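Local coordinates for Non-structural polyprotein (Sindbis virus, PDB 4GUA) that carries the nsP2 cysteine protease together with the macro and zinc-binding domains of nsP3, in a precursor polyprotein probably processed by that protease during alphavirus replication, at residues D516-K528 with T602-E614. Residues are numbered along the deposited sequence; the frame is centred on the assembly and turned at random.
Sequences DELVWIHPDSCLK and TLPCLCMYAMTPE. With ZN (zinc ion), chain V.
H522 reaches from the loop after strand 519-520 to the zinc-binding C605-C607 loop. Its CB lies near L603 CD1, and CG, anti to the backbone N (chi1 -170°), swings the ring toward that loop's carbonyls. CD2 meets C605 O at the ring edge and A610 CB obliquely, CE1 faces C607 O at 3.5 Å, and NE2 gives two weak hydrogen bonds, to C607 O at 2.9 Å and L606 O at 3.0 Å. Histidine suits the place because its flat ring can lie against the loop while NE2-H points at two carbonyls. C605 and C607 bind the zinc ion with C630 and C648.

Branched L603 packs CD1 on H522 CA and CD2 over the W520 indole, a CH-pi contact. T602 suits its place by having both hydroxyl and methyl: OG1 donates to W520 O (2.6 Å) and CG2 packs on V519 CG1. Long, extended E614 has two oxygens to accept with, both through syn lone pairs: OE1 from S525 OG, OE2 from C526 N (2.9 Å, 171°). So gripped, the carboxylate is probably stabilised as the anion, while H522, weakly bonded to the carbonyl of ligand residue C607, probably helps position the zinc loop from the second shell.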
# COMPACT_ATOMS: atom_id res chain seq x y z
N ASP A 516 3.96 -10.49 5.44
CA ASP A 516 4.25 -9.43 4.49
C ASP A 516 4.76 -9.96 3.15
O ASP A 516 4.86 -9.20 2.19
CB ASP A 516 5.25 -8.44 5.10
CG ASP A 516 6.48 -9.12 5.67
OD1 ASP A 516 6.39 -10.30 6.05
OD2 ASP A 516 7.53 -8.46 5.75
N GLU A 517 5.07 -11.25 3.09
CA GLU A 517 5.47 -11.88 1.83
C GLU A 517 4.26 -12.29 0.99
O GLU A 517 4.29 -12.19 -0.24
CB GLU A 517 6.41 -13.05 2.07
CG GLU A 517 5.72 -14.35 2.47
CD GLU A 517 6.35 -15.59 1.86
OE1 GLU A 517 7.35 -15.47 1.11
OE2 GLU A 517 5.85 -16.70 2.16
N LEU A 518 3.18 -12.71 1.65
CA LEU A 518 2.06 -13.34 0.95
C LEU A 518 1.45 -12.48 -0.15
O LEU A 518 1.15 -11.30 0.05
CB LEU A 518 0.95 -13.72 1.94
CG LEU A 518 -0.14 -14.65 1.39
CD1 LEU A 518 0.44 -15.98 0.92
CD2 LEU A 518 -1.21 -14.87 2.43
N VAL A 519 1.29 -13.09 -1.32
CA VAL A 519 0.66 -12.44 -2.46
C VAL A 519 -0.69 -13.08 -2.77
O VAL A 519 -0.81 -14.30 -2.81
CB VAL A 519 1.53 -12.56 -3.71
CG1 VAL A 519 0.77 -12.03 -4.92
CG2 VAL A 519 2.83 -11.80 -3.50
N TRP A 520 -1.70 -12.25 -2.99
CA TRP A 520 -3.02 -12.75 -3.32
C TRP A 520 -3.11 -12.99 -4.82
O TRP A 520 -2.91 -12.07 -5.61
CB TRP A 520 -4.06 -11.73 -2.86
CG TRP A 520 -5.48 -12.22 -2.89
CD1 TRP A 520 -6.00 -13.21 -3.67
CD2 TRP A 520 -6.57 -11.72 -2.10
NE1 TRP A 520 -7.34 -13.36 -3.42
CE2 TRP A 520 -7.71 -12.46 -2.46
CE3 TRP A 520 -6.69 -10.72 -1.13
CZ2 TRP A 520 -8.96 -12.23 -1.88
CZ3 TRP A 520 -7.92 -10.50 -0.56
CH2 TRP A 520 -9.04 -11.25 -0.93
N ILE A 521 -3.43 -14.21 -5.22
CA ILE A 521 -3.44 -14.58 -6.63
C ILE A 521 -4.82 -15.00 -7.13
O ILE A 521 -5.70 -15.38 -6.34
CB ILE A 521 -2.46 -15.75 -6.93
CG1 ILE A 521 -2.69 -16.90 -5.95
CG2 ILE A 521 -1.02 -15.26 -6.88
CD1 ILE A 521 -1.97 -18.20 -6.33
N HIS A 522 -5.00 -14.91 -8.44
CA HIS A 522 -6.22 -15.38 -9.08
C HIS A 522 -6.43 -16.88 -8.82
O HIS A 522 -5.46 -17.65 -8.80
CB HIS A 522 -6.12 -15.10 -10.59
CG HIS A 522 -7.41 -15.31 -11.33
ND1 HIS A 522 -7.69 -16.47 -12.02
CD2 HIS A 522 -8.49 -14.51 -11.47
CE1 HIS A 522 -8.89 -16.37 -12.57
NE2 HIS A 522 -9.40 -15.19 -12.25
N PRO A 523 -7.69 -17.31 -8.62
CA PRO A 523 -7.98 -18.71 -8.27
C PRO A 523 -7.49 -19.74 -9.31
O PRO A 523 -7.14 -20.87 -8.96
CB PRO A 523 -9.51 -18.74 -8.18
CG PRO A 523 -9.89 -17.32 -7.89
CD PRO A 523 -8.90 -16.48 -8.62
N ASP A 524 -7.50 -19.36 -10.58
CA ASP A 524 -7.05 -20.24 -11.67
C ASP A 524 -5.54 -20.17 -11.89
O ASP A 524 -5.01 -20.76 -12.84
CB ASP A 524 -7.79 -19.90 -12.96
CG ASP A 524 -9.30 -19.97 -12.81
OD1 ASP A 524 -9.78 -20.67 -11.89
OD2 ASP A 524 -10.02 -19.33 -13.62
N SER A 525 -4.84 -19.43 -11.05
CA SER A 525 -3.38 -19.34 -11.14
C SER A 525 -2.73 -20.70 -10.92
O SER A 525 -3.20 -21.49 -10.11
CB SER A 525 -2.85 -18.35 -10.10
OG SER A 525 -1.43 -18.29 -10.14
N CYS A 526 -1.64 -20.93 -11.63
CA CYS A 526 -0.85 -22.15 -11.48
C CYS A 526 0.09 -22.04 -10.28
O CYS A 526 0.84 -22.97 -9.98
CB CYS A 526 -0.04 -22.42 -12.75
SG CYS A 526 1.38 -21.32 -12.95
N LEU A 527 0.07 -20.90 -9.61
CA LEU A 527 0.90 -20.70 -8.44
C LEU A 527 0.17 -21.19 -7.20
O LEU A 527 0.73 -21.24 -6.11
CB LEU A 527 1.28 -19.22 -8.28
CG LEU A 527 2.27 -18.67 -9.31
CD1 LEU A 527 2.31 -17.16 -9.27
CD2 LEU A 527 3.66 -19.23 -9.05
N LYS A 528 -1.09 -21.57 -7.39
CA LYS A 528 -1.89 -22.10 -6.29
C LYS A 528 -1.18 -23.29 -5.64
O LYS A 528 -0.71 -24.21 -6.31
CB LYS A 528 -3.28 -22.51 -6.78
CG LYS A 528 -4.19 -22.96 -5.65
CD LYS A 528 -5.60 -23.23 -6.14
CE LYS A 528 -6.50 -23.64 -4.98
NZ LYS A 528 -7.86 -24.02 -5.43
N THR A 602 -2.28 -8.00 -9.00
CA THR A 602 -2.39 -9.45 -9.15
C THR A 602 -3.83 -9.94 -9.29
O THR A 602 -4.05 -11.09 -9.65
CB THR A 602 -1.83 -10.15 -7.90
OG1 THR A 602 -2.59 -9.76 -6.76
CG2 THR A 602 -0.38 -9.78 -7.68
N LEU A 603 -4.80 -9.08 -9.01
CA LEU A 603 -6.19 -9.52 -8.98
C LEU A 603 -7.13 -8.45 -9.54
O LEU A 603 -7.98 -7.93 -8.82
CB LEU A 603 -6.56 -9.85 -7.54
CG LEU A 603 -7.74 -10.79 -7.34
CD1 LEU A 603 -7.36 -12.20 -7.76
CD2 LEU A 603 -8.22 -10.73 -5.90
N PRO A 604 -7.00 -8.14 -10.83
CA PRO A 604 -7.83 -7.12 -11.48
C PRO A 604 -9.30 -7.55 -11.59
O PRO A 604 -10.20 -6.71 -11.56
CB PRO A 604 -7.20 -6.98 -12.87
CG PRO A 604 -6.49 -8.27 -13.09
CD PRO A 604 -5.99 -8.69 -11.75
N CYS A 605 -9.52 -8.85 -11.72
CA CYS A 605 -10.86 -9.40 -11.62
C CYS A 605 -10.79 -10.89 -11.33
O CYS A 605 -9.70 -11.46 -11.30
CB CYS A 605 -11.66 -9.14 -12.90
SG CYS A 605 -11.03 -9.96 -14.37
N LEU A 606 -11.94 -11.50 -11.10
CA LEU A 606 -12.00 -12.93 -10.80
C LEU A 606 -12.38 -13.81 -11.99
O LEU A 606 -12.41 -15.03 -11.87
CB LEU A 606 -12.98 -13.17 -9.66
CG LEU A 606 -12.58 -12.43 -8.38
CD1 LEU A 606 -13.55 -12.74 -7.26
CD2 LEU A 606 -11.15 -12.80 -7.99
N CYS A 607 -12.63 -13.20 -13.15
CA CYS A 607 -13.08 -13.96 -14.31
C CYS A 607 -11.88 -14.57 -15.03
O CYS A 607 -10.74 -14.32 -14.65
CB CYS A 607 -13.90 -13.07 -15.26
SG CYS A 607 -12.95 -12.27 -16.58
N MET A 608 -12.15 -15.37 -16.06
CA MET A 608 -11.11 -16.15 -16.72
C MET A 608 -10.17 -15.29 -17.56
O MET A 608 -9.12 -15.76 -18.00
CB MET A 608 -11.72 -17.23 -17.61
CG MET A 608 -12.37 -16.70 -18.88
SD MET A 608 -13.33 -17.97 -19.74
CE MET A 608 -12.06 -19.18 -20.11
N TYR A 609 -10.58 -14.05 -17.83
CA TYR A 609 -9.80 -13.16 -18.68
C TYR A 609 -8.92 -12.18 -17.89
O TYR A 609 -8.19 -11.38 -18.48
CB TYR A 609 -10.73 -12.41 -19.63
CG TYR A 609 -11.54 -13.35 -20.49
CD1 TYR A 609 -10.93 -14.12 -21.47
CD2 TYR A 609 -12.91 -13.48 -20.32
CE1 TYR A 609 -11.66 -14.99 -22.26
CE2 TYR A 609 -13.65 -14.35 -21.11
CZ TYR A 609 -13.02 -15.11 -22.07
OH TYR A 609 -13.74 -15.98 -22.87
N ALA A 610 -8.94 -12.28 -16.56
CA ALA A 610 -8.25 -11.32 -15.71
C ALA A 610 -6.83 -11.13 -16.18
O ALA A 610 -6.12 -12.11 -16.41
CB ALA A 610 -8.26 -11.82 -14.28
N MET A 611 -6.38 -9.89 -16.31
CA MET A 611 -5.09 -9.69 -16.94
C MET A 611 -4.04 -9.57 -15.85
O MET A 611 -3.71 -8.49 -15.37
CB MET A 611 -5.14 -8.39 -17.75
CG MET A 611 -4.09 -8.26 -18.84
SD MET A 611 -4.46 -9.23 -20.31
CE MET A 611 -6.00 -8.50 -20.85
N THR A 612 -3.48 -10.73 -15.54
CA THR A 612 -2.38 -10.89 -14.61
C THR A 612 -1.09 -10.99 -15.39
O THR A 612 -1.11 -11.30 -16.59
CB THR A 612 -2.57 -12.13 -13.73
OG1 THR A 612 -2.58 -13.31 -14.54
CG2 THR A 612 -3.90 -12.04 -12.98
N PRO A 613 0.05 -10.73 -14.74
CA PRO A 613 1.30 -11.04 -15.44
C PRO A 613 1.29 -12.49 -15.93
O PRO A 613 1.89 -12.83 -16.95
CB PRO A 613 2.36 -10.82 -14.36
CG PRO A 613 1.75 -9.79 -13.46
CD PRO A 613 0.28 -10.10 -13.43
N GLU A 614 0.58 -13.35 -15.20
CA GLU A 614 0.49 -14.74 -15.58
C GLU A 614 -0.22 -14.88 -16.92
O GLU A 614 0.29 -15.51 -17.84
CB GLU A 614 -0.23 -15.55 -14.50
CG GLU A 614 -0.31 -17.02 -14.78
CD GLU A 614 -0.83 -17.82 -13.60
OE1 GLU A 614 -1.05 -17.21 -12.53
OE2 GLU A 614 -1.01 -19.05 -13.73
ZN ZN V . -12.82 -9.83 -15.94